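Local coordinates for RagB/SusD domain protein (Flavobacterium johnsoniae, PDB 5J90) that binds chitin and, as a SusD homolog encoded in a chitin-utilization locus, probably helps capture chitin chains at the cell surface, at residues T187-Y192 against V247-T252; D241-I246 against E326-N331. One frame throughout, in Å; residues are numbered along the deposited sequence. Where two conformers were deposited one is given.

Contact 1 of 2, residues T187-Y192 against V247-T252; sequences TDMTGY and VSPVYT
Val-247 N donates to Met-189 O at 2.8 Å, a nearly straight bond (159°) whose donor sits well out of the carbonyl plane and which clips the 187-192 loop to the end of strand 244-247. Close by lies the tight part of the contact. Val-247 turns its CB toward the loop, and with CG1 anti to the backbone N (chi1 179°) it is CG2 that lies beside that N and presses on the 190-191 peptide, 3.6 Å from Thr-190 O. The CB of Thr-190 is directed away from Val-247; OG1 accepts from Tyr-192 N at 3.0 Å, which makes an ST turn, while the bond it donates to Asp-188 OD1 at 2.8 Å braces the hydroxyl within the bend. The outer side is looser. There Met-189, bent at its last torsion, brings CE to 3.7 Å from CD of exposed Pro-249, the side chains crossing at about a right angle; the methionine was modelled in two conformers, so this touch is less certain. Just before the proline, Ser-248 OG accepts from Val-250 N (an ST turn) and Tyr-251 N (an ST motif), and these bonds hold the 248-251 turn. Phe-37 of helix 33-37 packs on Asp-188, Met-189 and Thr-190, Asp-188 OD2 bonds to Trp-199 NE1 of helix 196-213, and Ser-248 pairs through its backbone with Lys-325, just ahead of strand 326-328.

Contact 2 of 2, residues D241-I246 against E326-N331; sequences DDSFKI and EIYLMN
Lys-245 lies along one face of the Tyr-328 ring, the two side chains pointing the same way, with CD 4.0 Å from the ring centroid and 29° off its normal: a CH-pi contact. CG stands between the backbone N and the carbonyl carbon (chi1 62°), and the chain beyond is fully extended, which carries NZ past the phenol. There NZ donates to Tyr-328 OH at 3.3 Å and forms a salt bridge with Glu-326 OE1 at 2.9 Å, meeting the carboxylate from above its plane. Ser-243 CB touches the edge of the same ring, while its OG is bonded to Asn-240 O and Ala-332 N. With an alanine in place of Tyr-328, the aliphatic stem of Lys-245 would probably lose the surface it lies on and the ammonium group would be freer to swing away from Glu-326. Lys-245 and Tyr-328 form the non-hydrogen-bonded pair of a short antiparallel two-stranded sheet set into the largely helical SusD fold. Next to it the register slips at a classic beta bulge, where Phe-244 O accepts from both Leu-329 N (2.9 Å) and Met-330 N (3.1 Å). Leu-329 CD1 touches both Ile-246 CG1, at 3.8 Å, and Phe-244 CE2. With its CG anti to the backbone N (chi1 -171°), Phe-244 lays its ring alongside Leu-329, whose CB meets the ring edge; the phenyl also stacks on Phe-202 of helix 196-213 and touches Leu-122 and Glu-125 of helix 113-134.

From the N terminus, the 187-192 loop comes first; the chain then runs through helices 196-213 and 219-231 to 241-246 and straight on into 247-252, where contact 1 closes a loop of 54 residues. Contact 2 is still open at that point and closes only at 326-331, after a further excursion that includes helices 255-261 and 269-277. The two closures therefore cross instead of nesting, and strand 244-247 belongs to both, held by strand 326-328 in one and by the 187-192 loop in the other. With centres about 10 Å apart, they also touch directly: Tyr-192 OH probably hydrogen-bonds to Asp-242 O at 2.7 Å.

Contact 1 of 2, residues T187-Y192 against V247-T252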
ATOM      1  N   THR A 187      41.057  -4.994  10.197  1.00 15.70           N
ATOM      2  CA  THR A 187      39.892  -5.771   9.773  1.00 15.24           C
ATOM      3  C   THR A 187      39.049  -5.021   8.735  1.00 14.53           C
ATOM      4  O   THR A 187      38.376  -5.636   7.904  1.00 15.73           O
ATOM      5  CB  THR A 187      39.015  -6.132  10.981  1.00 15.02           C
ATOM      6  OG1 THR A 187      39.797  -6.843  11.953  1.00 18.21           O
ATOM      7  CG2 THR A 187      37.839  -6.994  10.566  1.00 16.52           C
ATOM      8  N   ASP A 188      39.090  -3.693   8.794  1.00 13.16           N
ATOM      9  CA  ASP A 188      38.285  -2.848   7.914  1.00 13.91           C
ATOM     10  C   ASP A 188      38.698  -3.046   6.451  1.00 14.68           C
ATOM     11  O   ASP A 188      39.885  -3.175   6.142  1.00 18.65           O
ATOM     12  CB  ASP A 188      38.467  -1.390   8.337  1.00 12.30           C
ATOM     13  CG  ASP A 188      37.340  -0.483   7.870  1.00 13.35           C
ATOM     14  OD1 ASP A 188      36.529  -0.908   7.019  1.00 12.00           O
ATOM     15  OD2 ASP A 188      37.293   0.672   8.358  1.00 12.18           O
ATOM     16  N   MET A 189      37.713  -3.097   5.557  1.00 13.14           N
ATOM     17  CA  MET A 189      37.966  -3.259   4.133  0.55 14.17           C
ATOM     18  C   MET A 189      37.260  -2.168   3.333  1.00 12.46           C
ATOM     19  O   MET A 189      36.757  -2.412   2.241  1.00 13.78           O
ATOM     20  CB  MET A 189      37.500  -4.643   3.676  0.55 13.68           C
ATOM     21  CG  MET A 189      38.124  -5.777   4.472  0.55 15.05           C
ATOM     22  SD  MET A 189      37.536  -7.388   3.945  0.55 15.05           S
ATOM     23  CE  MET A 189      38.032  -7.373   2.221  0.55 13.54           C
ATOM     24  N   THR A 190      37.229  -0.966   3.889  1.00 13.95           N
ATOM     25  CA  THR A 190      36.548   0.156   3.250  1.00 13.23           C
ATOM     26  C   THR A 190      37.518   1.304   3.075  1.00 13.03           C
ATOM     27  O   THR A 190      38.733   1.130   3.205  1.00 15.87           O
ATOM     28  CB  THR A 190      35.369   0.653   4.105  1.00 11.30           C
ATOM     29  OG1 THR A 190      35.859   1.211   5.333  1.00 11.51           O
ATOM     30  CG2 THR A 190      34.398  -0.491   4.418  1.00 12.87           C
ATOM     31  N   GLY A 191      36.991   2.483   2.780  1.00 11.22           N
ATOM     32  CA  GLY A 191      37.822   3.671   2.755  1.00 13.10           C
ATOM     33  C   GLY A 191      38.124   4.257   4.127  1.00 13.54           C
ATOM     34  O   GLY A 191      38.843   5.251   4.223  1.00 15.53           O
ATOM     35  N   TYR A 192      37.588   3.662   5.190  1.00 11.44           N
ATOM     36  CA  TYR A 192      37.631   4.304   6.504  1.00 11.48           C
ATOM     37  C   TYR A 192      38.842   3.928   7.363  1.00 13.50           C
ATOM     38  O   TYR A 192      39.133   4.612   8.340  1.00 12.32           O
ATOM     39  CB  TYR A 192      36.344   4.044   7.289  1.00 12.14           C
ATOM     40  CG  TYR A 192      35.078   4.509   6.603  1.00 10.93           C
ATOM     41  CD1 TYR A 192      35.088   5.560   5.693  1.00 10.56           C
ATOM     42  CD2 TYR A 192      33.866   3.887   6.871  1.00 10.87           C
ATOM     43  CE1 TYR A 192      33.916   5.980   5.068  1.00 11.17           C
ATOM     44  CE2 TYR A 192      32.699   4.296   6.250  1.00  9.90           C
ATOM     45  CZ  TYR A 192      32.729   5.333   5.352  1.00 10.39           C
ATOM     46  OH  TYR A 192      31.552   5.720   4.740  1.00 10.44           O
ATOM     47  N   VAL A 247      36.933  -1.716  -0.450  1.00 11.61           N
ATOM     48  CA  VAL A 247      38.250  -1.695  -1.071  1.00 11.14           C
ATOM     49  C   VAL A 247      38.780  -3.119  -1.010  1.00 11.34           C
ATOM     50  O   VAL A 247      39.266  -3.567   0.030  1.00 15.37           O
ATOM     51  CB  VAL A 247      39.189  -0.729  -0.328  1.00 12.35           C
ATOM     52  CG1 VAL A 247      40.568  -0.726  -0.973  1.00 14.69           C
ATOM     53  CG2 VAL A 247      38.603   0.686  -0.316  1.00 12.59           C
ATOM     54  N   SER A 248      38.639  -3.855  -2.108  1.00 11.50           N
ATOM     55  CA  SER A 248      39.064  -5.250  -2.098  1.00 11.19           C
ATOM     56  C   SER A 248      40.572  -5.365  -2.298  1.00 11.42           C
ATOM     57  O   SER A 248      41.136  -4.729  -3.189  1.00 12.02           O
ATOM     58  CB  SER A 248      38.351  -6.050  -3.181  1.00 12.62           C
ATOM     59  OG  SER A 248      38.778  -7.405  -3.163  1.00 11.80           O
ATOM     60  N   PRO A 249      41.229  -6.176  -1.468  1.00 10.45           N
ATOM     61  CA  PRO A 249      42.659  -6.398  -1.726  1.00 10.37           C
ATOM     62  C   PRO A 249      42.904  -7.269  -2.949  1.00 11.09           C
ATOM     63  O   PRO A 249      44.034  -7.287  -3.441  1.00 11.76           O
ATOM     64  CB  PRO A 249      43.137  -7.116  -0.460  1.00 12.20           C
ATOM     65  CG  PRO A 249      41.893  -7.775   0.095  1.00 17.10           C
ATOM     66  CD  PRO A 249      40.767  -6.828  -0.229  1.00 12.76           C
ATOM     67  N   VAL A 250      41.882  -7.958  -3.451  1.00 10.29           N
ATOM     68  CA  VAL A 250      42.093  -8.945  -4.507  0.53 13.01           C
ATOM     69  C   VAL A 250      41.154  -8.857  -5.707  1.00 12.82           C
ATOM     70  O   VAL A 250      41.572  -9.112  -6.836  1.00 14.93           O
ATOM     71  CB  VAL A 250      42.050 -10.395  -3.962  0.53 14.19           C
ATOM     72  CG1 VAL A 250      43.304 -10.705  -3.155  0.53 16.52           C
ATOM     73  CG2 VAL A 250      40.793 -10.628  -3.135  0.53 15.21           C
ATOM     74  N   TYR A 251      39.890  -8.501  -5.482  1.00 11.38           N
ATOM     75  CA  TYR A 251      38.893  -8.584  -6.555  1.00 12.66           C
ATOM     76  C   TYR A 251      38.614  -7.278  -7.285  1.00 11.26           C
ATOM     77  O   TYR A 251      38.540  -6.212  -6.673  1.00 14.67           O
ATOM     78  CB  TYR A 251      37.565  -9.155  -6.032  1.00 14.21           C
ATOM     79  CG  TYR A 251      37.723 -10.444  -5.255  1.00 14.51           C
ATOM     80  CD1 TYR A 251      38.212 -11.588  -5.872  1.00 15.86           C
ATOM     81  CD2 TYR A 251      37.393 -10.512  -3.908  1.00 16.49           C
ATOM     82  CE1 TYR A 251      38.369 -12.770  -5.163  1.00 17.59           C
ATOM     83  CE2 TYR A 251      37.542 -11.695  -3.191  1.00 20.62           C
ATOM     84  CZ  TYR A 251      38.036 -12.813  -3.826  1.00 19.01           C
ATOM     85  OH  TYR A 251      38.191 -13.987  -3.121  1.00 26.58           O
ATOM     86  N   THR A 252      38.453  -7.382  -8.593  1.00 11.63           N
ATOM     87  CA  THR A 252      37.913  -6.310  -9.410  1.00 11.72           C
ATOM     88  C   THR A 252      36.375  -6.396  -9.348  1.00 12.01           C
ATOM     89  O   THR A 252      35.819  -7.493  -9.228  1.00 13.53           O
ATOM     90  CB  THR A 252      38.411  -6.466 -10.858  1.00 11.70           C
ATOM     91  OG1 THR A 252      39.839  -6.310 -10.872  1.00 13.29           O
ATOM     92  CG2 THR A 252      37.801  -5.428 -11.784  1.00 11.31           C
TER

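Contact 2 of 2, residues D241-I246 against E326-N331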
ATOM      1  N   ASP A 241      35.652  11.480   0.412  1.00 13.50           N
ATOM      2  CA  ASP A 241      36.340  10.530   1.285  1.00 14.63           C
ATOM      3  C   ASP A 241      35.403   9.922   2.333  1.00 12.08           C
ATOM      4  O   ASP A 241      35.742   8.928   2.979  1.00 12.85           O
ATOM      5  CB  ASP A 241      37.542  11.182   1.982  1.00 15.81           C
ATOM      6  CG  ASP A 241      38.731  11.379   1.054  1.00 23.75           C
ATOM      7  OD1 ASP A 241      38.730  10.815  -0.058  1.00 23.93           O
ATOM      8  OD2 ASP A 241      39.674  12.093   1.453  1.00 33.22           O
ATOM      9  N   ASP A 242      34.227  10.526   2.508  1.00 10.87           N
ATOM     10  CA  ASP A 242      33.226   9.997   3.439  1.00 11.03           C
ATOM     11  C   ASP A 242      32.420   8.838   2.848  1.00  9.01           C
ATOM     12  O   ASP A 242      31.680   8.160   3.580  1.00  9.07           O
ATOM     13  CB  ASP A 242      32.237  11.089   3.876  1.00 10.39           C
ATOM     14  CG  ASP A 242      32.889  12.222   4.649  1.00 13.27           C
ATOM     15  OD1 ASP A 242      33.946  12.011   5.288  1.00 12.85           O
ATOM     16  OD2 ASP A 242      32.292  13.322   4.632  1.00 12.04           O
ATOM     17  N   SER A 243      32.538   8.623   1.540  1.00  9.75           N
ATOM     18  CA  SER A 243      31.734   7.617   0.846  1.00  9.60           C
ATOM     19  C   SER A 243      31.976   6.213   1.389  1.00 10.28           C
ATOM     20  O   SER A 243      33.073   5.887   1.844  1.00 10.78           O
ATOM     21  CB  SER A 243      32.031   7.628  -0.654  1.00 10.05           C
ATOM     22  OG  SER A 243      31.732   8.887  -1.237  1.00 10.74           O
ATOM     23  N   PHE A 244      30.944   5.375   1.330  1.00  8.75           N
ATOM     24  CA  PHE A 244      31.068   3.981   1.739  1.00  8.42           C
ATOM     25  C   PHE A 244      31.401   3.129   0.524  1.00  9.51           C
ATOM     26  O   PHE A 244      30.664   3.110  -0.468  1.00  9.52           O
ATOM     27  CB  PHE A 244      29.786   3.469   2.409  1.00  9.18           C
ATOM     28  CG  PHE A 244      29.949   2.117   3.027  1.00  9.89           C
ATOM     29  CD1 PHE A 244      30.727   1.953   4.160  1.00 14.77           C
ATOM     30  CD2 PHE A 244      29.354   1.001   2.461  1.00 12.37           C
ATOM     31  CE1 PHE A 244      30.903   0.701   4.729  1.00 15.97           C
ATOM     32  CE2 PHE A 244      29.532  -0.255   3.028  1.00 13.28           C
ATOM     33  CZ  PHE A 244      30.306  -0.396   4.160  1.00 15.08           C
ATOM     34  N   LYS A 245      32.532   2.437   0.602  1.00  9.85           N
ATOM     35  CA  LYS A 245      33.002   1.600  -0.498  1.00 10.17           C
ATOM     36  C   LYS A 245      33.719   0.382   0.063  1.00  9.24           C
ATOM     37  O   LYS A 245      34.271   0.418   1.170  1.00 10.64           O
ATOM     38  CB  LYS A 245      33.947   2.382  -1.417  1.00 10.11           C
ATOM     39  CG  LYS A 245      35.226   2.869  -0.735  1.00 10.39           C
ATOM     40  CD  LYS A 245      36.072   3.703  -1.693  1.00 12.02           C
ATOM     41  CE  LYS A 245      37.301   4.262  -1.014  1.00 11.69           C
ATOM     42  NZ  LYS A 245      38.038   5.169  -1.955  1.00 14.91           N
ATOM     43  N   ILE A 246      33.694  -0.701  -0.703  1.00  9.60           N
ATOM     44  CA  ILE A 246      34.521  -1.854  -0.405  1.00 10.88           C
ATOM     45  C   ILE A 246      35.821  -1.711  -1.178  1.00 11.39           C
ATOM     46  O   ILE A 246      35.813  -1.565  -2.398  1.00 12.13           O
ATOM     47  CB  ILE A 246      33.832  -3.168  -0.815  1.00 11.23           C
ATOM     48  CG1 ILE A 246      32.406  -3.234  -0.244  1.00 11.76           C
ATOM     49  CG2 ILE A 246      34.681  -4.361  -0.370  1.00 12.68           C
ATOM     50  CD1 ILE A 246      32.332  -3.227   1.274  1.00 12.94           C
ATOM     51  N   GLU A 326      37.818  -1.095  -6.146  1.00 11.11           N
ATOM     52  CA  GLU A 326      36.972  -0.359  -5.201  1.00 10.86           C
ATOM     53  C   GLU A 326      35.540  -0.319  -5.711  1.00 10.62           C
ATOM     54  O   GLU A 326      35.275   0.088  -6.844  1.00 11.56           O
ATOM     55  CB  GLU A 326      37.530   1.045  -4.975  1.00 12.35           C
ATOM     56  CG  GLU A 326      39.004   0.994  -4.601  1.00 13.62           C
ATOM     57  CD  GLU A 326      39.569   2.290  -4.060  1.00 19.12           C
ATOM     58  OE1 GLU A 326      38.861   3.314  -4.036  1.00 17.78           O
ATOM     59  OE2 GLU A 326      40.750   2.271  -3.648  1.00 20.37           O
ATOM     60  N   ILE A 327      34.621  -0.763  -4.859  1.00 10.28           N
ATOM     61  CA  ILE A 327      33.212  -0.888  -5.231  1.00 10.84           C
ATOM     62  C   ILE A 327      32.392   0.028  -4.327  1.00  8.82           C
ATOM     63  O   ILE A 327      32.272  -0.208  -3.124  1.00 10.41           O
ATOM     64  CB  ILE A 327      32.721  -2.344  -5.097  1.00 11.85           C
ATOM     65  CG1 ILE A 327      33.548  -3.298  -5.972  1.00 13.41           C
ATOM     66  CG2 ILE A 327      31.250  -2.447  -5.463  1.00 13.00           C
ATOM     67  CD1 ILE A 327      34.736  -3.920  -5.264  1.00 13.59           C
ATOM     68  N   TYR A 328      31.859   1.092  -4.914  1.00 10.62           N
ATOM     69  CA  TYR A 328      31.118   2.097  -4.144  1.00 10.36           C
ATOM     70  C   TYR A 328      29.697   1.637  -3.865  1.00  9.66           C
ATOM     71  O   TYR A 328      28.990   1.165  -4.762  1.00 11.35           O
ATOM     72  CB  TYR A 328      31.112   3.442  -4.870  1.00 11.48           C
ATOM     73  CG  TYR A 328      32.442   4.156  -4.775  1.00 10.99           C
ATOM     74  CD1 TYR A 328      33.511   3.776  -5.571  1.00 14.33           C
ATOM     75  CD2 TYR A 328      32.643   5.176  -3.856  1.00 12.21           C
ATOM     76  CE1 TYR A 328      34.735   4.413  -5.472  1.00 14.38           C
ATOM     77  CE2 TYR A 328      33.859   5.819  -3.748  1.00 12.88           C
ATOM     78  CZ  TYR A 328      34.898   5.429  -4.563  1.00 14.67           C
ATOM     79  OH  TYR A 328      36.120   6.057  -4.463  1.00 16.96           O
ATOM     80  N   LEU A 329      29.289   1.764  -2.608  1.00  8.72           N
ATOM     81  CA  LEU A 329      27.951   1.355  -2.202  1.00  9.93           C
ATOM     82  C   LEU A 329      27.091   2.526  -1.724  1.00  9.67           C
ATOM     83  O   LEU A 329      25.866   2.426  -1.710  1.00 10.48           O
ATOM     84  CB  LEU A 329      28.026   0.263  -1.134  1.00 10.82           C
ATOM     85  CG  LEU A 329      28.633  -1.050  -1.620  1.00 13.17           C
ATOM     86  CD1 LEU A 329      28.848  -1.987  -0.438  1.00 14.90           C
ATOM     87  CD2 LEU A 329      27.752  -1.690  -2.685  1.00 16.26           C
ATOM     88  N   MET A 330      27.719   3.633  -1.333  1.00  9.20           N
ATOM     89  CA  MET A 330      26.983   4.858  -1.008  1.00  9.19           C
ATOM     90  C   MET A 330      27.919   6.058  -1.149  1.00  9.33           C
ATOM     91  O   MET A 330      28.851   6.219  -0.355  1.00 10.20           O
ATOM     92  CB  MET A 330      26.397   4.797   0.402  1.00 10.11           C
ATOM     93  CG  MET A 330      25.572   6.031   0.773  1.00 11.09           C
ATOM     94  SD  MET A 330      24.988   6.016   2.485  1.00 13.02           S
ATOM     95  CE  MET A 330      23.675   4.819   2.388  1.00 18.85           C
ATOM     96  N   ASN A 331      27.671   6.886  -2.156  1.00  9.44           N
ATOM     97  CA  ASN A 331      28.500   8.062  -2.406  1.00  8.62           C
ATOM     98  C   ASN A 331      28.067   9.269  -1.598  1.00  9.16           C
ATOM     99  O   ASN A 331      26.887   9.420  -1.284  1.00  9.69           O
ATOM    100  CB  ASN A 331      28.425   8.469  -3.876  1.00  9.70           C
ATOM    101  CG  ASN A 331      28.889   7.390  -4.818  1.00  9.74           C
ATOM    102  OD1 ASN A 331      29.897   6.722  -4.574  1.00 12.96           O
ATOM    103  ND2 ASN A 331      28.173   7.232  -5.920  1.00 10.96           N
TER